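Local coordinates for protein 361aa long hypothetical D-aminopeptidase (Pyrococcus horikoshii, PDB 2DRH) that is probably an aminopeptidase of the peptidase S58 (DmpA) family, at residues T94-V108 and N130-I144. Residues are numbered along the deposited sequence; the frame is centred on the assembly and turned at random.
Sequences TPIILTNTLSIGTAV and NPLVLECNDSYLNDI
Thr101 gives its hydroxyl to Glu135: OG1 lies 2.8 Å from Glu135 OE1 and meets it on the anti side, 30° out of the carboxylate plane. Glutamate can reach this place because its chain folds back, with CG between the backbone N and carbonyl carbon (chi1 51°) and a second bend at chi2. The bend also lays Glu135 CG against Ile104 CG2, 3.6 Å away, while Glu135 OE2 accepts from Ser78 OG and the backbone N of Lys79. With an alanine here, the Thr101 hydroxyl and the donors from Ser78 and Lys79 would probably lose their shared acceptor group, and a gap would open beside Ile104.

Strands 96-100 and 132-136 run parallel, joined by bonds such as Leu134 N to Ile97 O (2.9 Å). On one face Leu98 and Leu134 lie side by side, Leu98 CD2 against Leu134 CB at 3.8 Å, the two side chains pointing the same way. On the other, branched Val133 spreads two methyls under the helix: CG1 meets Ala107 CB at 3.7 Å, alanine being small enough to let the helix come close, and Val133 CG2 lies 4.0 Å from Val108 CG2, the two side chains crossing at about a right angle. This is a beta-alpha-beta crossover, its helix 104-118 packed back on the strands. The buried carboxylate, gripped through both oxygens, is thus likely to be fixed in rotation where the chain leaves the first strand.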
loop_
_atom_site.group_PDB
_atom_site.type_symbol
_atom_site.label_atom_id
_atom_site.label_comp_id
_atom_site.label_asym_id
_atom_site.label_seq_id
_atom_site.Cartn_x
_atom_site.Cartn_y
_atom_site.Cartn_z
ATOM N N THR A 94 2.081 -22.888 2.042
ATOM C CA THR A 94 1.076 -23.802 2.530
ATOM C C THR A 94 0.035 -23.977 1.454
ATOM O O THR A 94 -0.046 -23.170 0.527
ATOM C CB THR A 94 0.343 -23.222 3.766
ATOM O OG1 THR A 94 -0.448 -22.094 3.357
ATOM C CG2 THR A 94 1.349 -22.776 4.843
ATOM N N PRO A 95 -0.751 -25.060 1.530
ATOM C CA PRO A 95 -1.770 -25.191 0.492
ATOM C C PRO A 95 -2.762 -24.053 0.757
ATOM O O PRO A 95 -2.833 -23.535 1.876
ATOM C CB PRO A 95 -2.363 -26.582 0.745
ATOM C CG PRO A 95 -2.057 -26.859 2.168
ATOM C CD PRO A 95 -0.677 -26.271 2.361
ATOM N N ILE A 96 -3.508 -23.661 -0.271
ATOM C CA ILE A 96 -4.465 -22.570 -0.156
ATOM C C ILE A 96 -5.835 -23.121 0.190
ATOM O O ILE A 96 -6.356 -23.982 -0.504
ATOM C CB ILE A 96 -4.541 -21.787 -1.468
ATOM C CG1 ILE A 96 -3.122 -21.449 -1.933
ATOM C CG2 ILE A 96 -5.374 -20.517 -1.271
ATOM C CD1 ILE A 96 -3.057 -20.803 -3.301
ATOM N N ILE A 97 -6.414 -22.603 1.264
ATOM C CA ILE A 97 -7.699 -23.074 1.746
ATOM C C ILE A 97 -8.790 -22.024 1.653
ATOM O O ILE A 97 -8.587 -20.851 1.984
ATOM C CB ILE A 97 -7.585 -23.542 3.226
ATOM C CG1 ILE A 97 -6.474 -24.591 3.360
ATOM C CG2 ILE A 97 -8.915 -24.116 3.705
ATOM C CD1 ILE A 97 -6.775 -25.894 2.638
ATOM N N LEU A 98 -9.955 -22.468 1.199
ATOM C CA LEU A 98 -11.113 -21.608 1.065
ATOM C C LEU A 98 -12.236 -22.248 1.867
ATOM O O LEU A 98 -12.363 -23.474 1.894
ATOM C CB LEU A 98 -11.522 -21.493 -0.406
ATOM C CG LEU A 98 -10.390 -21.163 -1.393
ATOM C CD1 LEU A 98 -10.970 -20.951 -2.785
ATOM C CD2 LEU A 98 -9.648 -19.928 -0.939
ATOM N N THR A 99 -13.028 -21.417 2.537
ATOM C CA THR A 99 -14.158 -21.899 3.319
ATOM C C THR A 99 -15.086 -20.729 3.640
ATOM O O THR A 99 -14.967 -19.667 3.038
ATOM C CB THR A 99 -13.700 -22.584 4.617
ATOM O OG1 THR A 99 -14.827 -23.223 5.225
ATOM C CG2 THR A 99 -13.080 -21.576 5.591
ATOM N N ASN A 100 -16.024 -20.911 4.565
ATOM C CA ASN A 100 -16.931 -19.813 4.877
ATOM C C ASN A 100 -16.301 -18.851 5.879
ATOM O O ASN A 100 -15.382 -19.210 6.625
ATOM C CB ASN A 100 -18.282 -20.337 5.392
ATOM C CG ASN A 100 -18.192 -20.956 6.772
ATOM O OD1 ASN A 100 -17.992 -20.260 7.769
ATOM N ND2 ASN A 100 -18.339 -22.276 6.838
ATOM N N THR A 101 -16.803 -17.624 5.891
ATOM C CA THR A 101 -16.275 -16.584 6.767
ATOM C C THR A 101 -16.013 -16.986 8.213
ATOM O O THR A 101 -14.922 -16.748 8.732
ATOM C CB THR A 101 -17.199 -15.353 6.784
ATOM O OG1 THR A 101 -17.545 -15.006 5.441
ATOM C CG2 THR A 101 -16.486 -14.155 7.443
ATOM N N LEU A 102 -17.003 -17.590 8.865
ATOM C CA LEU A 102 -16.853 -17.965 10.265
ATOM C C LEU A 102 -16.072 -19.243 10.540
ATOM O O LEU A 102 -15.840 -19.579 11.698
ATOM C CB LEU A 102 -18.227 -18.040 10.932
ATOM C CG LEU A 102 -18.785 -16.744 11.544
ATOM C CD1 LEU A 102 -18.483 -15.557 10.667
ATOM C CD2 LEU A 102 -20.282 -16.896 11.751
ATOM N N SER A 103 -15.661 -19.952 9.492
ATOM C CA SER A 103 -14.881 -21.184 9.672
ATOM C C SER A 103 -13.377 -20.968 9.470
ATOM O O SER A 103 -12.602 -21.929 9.514
ATOM C CB SER A 103 -15.345 -22.271 8.696
ATOM O OG SER A 103 -16.648 -22.743 8.996
ATOM N N ILE A 104 -12.949 -19.724 9.260
ATOM C CA ILE A 104 -11.528 -19.476 9.031
ATOM C C ILE A 104 -10.648 -19.953 10.183
ATOM O O ILE A 104 -9.524 -20.419 9.962
ATOM C CB ILE A 104 -11.220 -17.982 8.756
ATOM C CG1 ILE A 104 -11.614 -17.124 9.957
ATOM C CG2 ILE A 104 -11.935 -17.535 7.483
ATOM C CD1 ILE A 104 -11.058 -15.711 9.894
ATOM N N GLY A 105 -11.155 -19.841 11.406
ATOM C CA GLY A 105 -10.388 -20.286 12.551
ATOM C C GLY A 105 -10.219 -21.793 12.493
ATOM O O GLY A 105 -9.129 -22.322 12.733
ATOM N N THR A 106 -11.305 -22.488 12.164
ATOM C CA THR A 106 -11.273 -23.940 12.071
ATOM C C THR A 106 -10.326 -24.357 10.948
ATOM O O THR A 106 -9.565 -25.311 11.086
ATOM C CB THR A 106 -12.667 -24.511 11.757
ATOM O OG1 THR A 106 -13.621 -23.993 12.693
ATOM C CG2 THR A 106 -12.645 -26.035 11.842
ATOM N N ALA A 107 -10.388 -23.631 9.836
ATOM C CA ALA A 107 -9.556 -23.913 8.673
ATOM C C ALA A 107 -8.086 -23.813 9.046
ATOM O O ALA A 107 -7.279 -24.649 8.651
ATOM C CB ALA A 107 -9.887 -22.941 7.543
ATOM N N VAL A 108 -7.742 -22.780 9.806
ATOM C CA VAL A 108 -6.371 -22.601 10.253
ATOM C C VAL A 108 -5.961 -23.799 11.119
ATOM O O VAL A 108 -4.867 -24.356 10.960
ATOM C CB VAL A 108 -6.223 -21.297 11.070
ATOM C CG1 VAL A 108 -4.915 -21.304 11.865
ATOM C CG2 VAL A 108 -6.257 -20.102 10.128
ATOM N N ASN A 130 2.999 -19.700 7.910
ATOM C CA ASN A 130 1.970 -18.749 7.518
ATOM C C ASN A 130 0.807 -19.391 6.756
ATOM O O ASN A 130 0.792 -19.421 5.526
ATOM C CB ASN A 130 2.614 -17.646 6.676
ATOM C CG ASN A 130 1.645 -16.534 6.327
ATOM O OD1 ASN A 130 0.926 -16.018 7.190
ATOM N ND2 ASN A 130 1.626 -16.151 5.060
ATOM N N PRO A 131 -0.188 -19.920 7.484
ATOM C CA PRO A 131 -1.334 -20.547 6.825
ATOM C C PRO A 131 -2.117 -19.544 5.989
ATOM O O PRO A 131 -2.368 -18.418 6.426
ATOM C CB PRO A 131 -2.144 -21.101 7.995
ATOM C CG PRO A 131 -1.807 -20.171 9.116
ATOM C CD PRO A 131 -0.327 -19.993 8.949
ATOM N N LEU A 132 -2.496 -19.958 4.786
ATOM C CA LEU A 132 -3.240 -19.097 3.879
ATOM C C LEU A 132 -4.674 -19.582 3.739
ATOM O O LEU A 132 -4.932 -20.658 3.192
ATOM C CB LEU A 132 -2.554 -19.071 2.516
ATOM C CG LEU A 132 -3.119 -18.197 1.397
ATOM C CD1 LEU A 132 -3.234 -16.734 1.840
ATOM C CD2 LEU A 132 -2.179 -18.321 0.198
ATOM N N VAL A 133 -5.600 -18.765 4.236
ATOM C CA VAL A 133 -7.020 -19.075 4.222
ATOM C C VAL A 133 -7.831 -17.869 3.770
ATOM O O VAL A 133 -7.623 -16.756 4.261
ATOM C CB VAL A 133 -7.495 -19.464 5.638
ATOM C CG1 VAL A 133 -8.961 -19.875 5.613
ATOM C CG2 VAL A 133 -6.623 -20.583 6.192
ATOM N N LEU A 134 -8.752 -18.092 2.836
ATOM C CA LEU A 134 -9.620 -17.032 2.330
ATOM C C LEU A 134 -11.075 -17.498 2.398
ATOM O O LEU A 134 -11.341 -18.688 2.574
ATOM C CB LEU A 134 -9.231 -16.643 0.904
ATOM C CG LEU A 134 -7.877 -15.925 0.833
ATOM C CD1 LEU A 134 -6.787 -16.936 0.499
ATOM C CD2 LEU A 134 -7.918 -14.824 -0.216
ATOM N N GLU A 135 -12.019 -16.575 2.253
ATOM C CA GLU A 135 -13.406 -16.970 2.394
ATOM C C GLU A 135 -14.470 -16.110 1.750
ATOM O O GLU A 135 -14.205 -15.021 1.245
ATOM C CB GLU A 135 -13.732 -17.060 3.881
ATOM C CG GLU A 135 -13.328 -15.811 4.674
ATOM C CD GLU A 135 -13.976 -14.526 4.161
ATOM O OE1 GLU A 135 -15.215 -14.485 4.023
ATOM O OE2 GLU A 135 -13.239 -13.554 3.900
ATOM N N CYS A 136 -15.693 -16.631 1.820
ATOM C CA CYS A 136 -16.899 -15.970 1.335
ATOM C C CYS A 136 -18.021 -16.322 2.331
ATOM O O CYS A 136 -17.976 -17.363 2.986
ATOM C CB CYS A 136 -17.231 -16.436 -0.083
ATOM S SG CYS A 136 -16.174 -15.657 -1.350
ATOM N N ASN A 137 -19.013 -15.447 2.465
ATOM C CA ASN A 137 -20.111 -15.660 3.414
ATOM C C ASN A 137 -21.265 -16.442 2.771
ATOM O O ASN A 137 -21.905 -15.947 1.849
ATOM C CB ASN A 137 -20.612 -14.290 3.898
ATOM C CG ASN A 137 -21.562 -14.387 5.077
ATOM O OD1 ASN A 137 -22.276 -15.370 5.237
ATOM N ND2 ASN A 137 -21.580 -13.353 5.899
ATOM N N ASP A 138 -21.534 -17.657 3.245
ATOM C CA ASP A 138 -22.627 -18.453 2.681
ATOM C C ASP A 138 -23.893 -18.427 3.544
ATOM O O ASP A 138 -24.775 -19.270 3.393
ATOM C CB ASP A 138 -22.183 -19.911 2.465
ATOM C CG ASP A 138 -21.450 -20.492 3.668
ATOM O OD1 ASP A 138 -21.599 -19.944 4.780
ATOM O OD2 ASP A 138 -20.731 -21.505 3.499
ATOM N N SER A 139 -23.994 -17.436 4.425
ATOM C CA SER A 139 -25.141 -17.331 5.326
ATOM C C SER A 139 -26.529 -17.425 4.697
ATOM O O SER A 139 -27.457 -17.934 5.325
ATOM C CB SER A 139 -25.051 -16.041 6.140
ATOM O OG SER A 139 -25.180 -14.923 5.293
ATOM N N TYR A 140 -26.693 -16.943 3.469
ATOM C CA TYR A 140 -28.013 -17.001 2.842
ATOM C C TYR A 140 -28.561 -18.423 2.787
ATOM O O TYR A 140 -29.755 -18.645 2.988
ATOM C CB TYR A 140 -27.981 -16.415 1.429
ATOM C CG TYR A 140 -29.363 -16.211 0.848
ATOM C CD1 TYR A 140 -30.215 -15.220 1.350
ATOM C CD2 TYR A 140 -29.838 -17.031 -0.174
ATOM C CE1 TYR A 140 -31.507 -15.054 0.844
ATOM C CE2 TYR A 140 -31.125 -16.876 -0.686
ATOM C CZ TYR A 140 -31.955 -15.884 -0.171
ATOM O OH TYR A 140 -33.223 -15.730 -0.687
ATOM N N LEU A 141 -27.691 -19.392 2.521
ATOM C CA LEU A 141 -28.118 -20.784 2.446
ATOM C C LEU A 141 -27.564 -21.634 3.588
ATOM O O LEU A 141 -28.102 -22.694 3.898
ATOM C CB LEU A 141 -27.677 -21.395 1.108
ATOM C CG LEU A 141 -28.295 -20.830 -0.179
ATOM C CD1 LEU A 141 -27.622 -21.460 -1.395
ATOM C CD2 LEU A 141 -29.790 -21.108 -0.197
ATOM N N ASN A 142 -26.501 -21.166 4.226
ATOM C CA ASN A 142 -25.879 -21.953 5.286
ATOM C C ASN A 142 -25.992 -21.428 6.708
ATOM O O ASN A 142 -26.037 -20.221 6.941
ATOM C CB ASN A 142 -24.397 -22.165 4.951
ATOM C CG ASN A 142 -23.658 -22.946 6.019
ATOM O OD1 ASN A 142 -24.071 -24.040 6.401
ATOM N ND2 ASN A 142 -22.553 -22.389 6.504
ATOM N N ASP A 143 -26.048 -22.362 7.656
ATOM C CA ASP A 143 -26.089 -22.025 9.070
ATOM C C ASP A 143 -24.636 -21.714 9.403
ATOM O O ASP A 143 -23.921 -22.535 9.983
ATOM C CB ASP A 143 -26.575 -23.217 9.909
ATOM C CG ASP A 143 -26.301 -23.031 11.398
ATOM O OD1 ASP A 143 -26.554 -21.919 11.914
ATOM O OD2 ASP A 143 -25.835 -23.991 12.056
ATOM N N ILE A 144 -24.201 -20.524 9.016
ATOM C CA ILE A 144 -22.824 -20.110 9.244
ATOM C C ILE A 144 -22.451 -19.969 10.724
ATOM O O ILE A 144 -21.322 -20.249 11.108
ATOM C CB ILE A 144 -22.537 -18.796 8.485
ATOM C CG1 ILE A 144 -21.028 -18.611 8.322
ATOM C CG2 ILE A 144 -23.176 -17.611 9.213
ATOM C CD1 ILE A 144 -20.666 -17.575 7.280
HETATM O O HOH W 1 1.382 -19.808 2.789
HETATM O O HOH W 2 -19.492 -21.614 9.566
#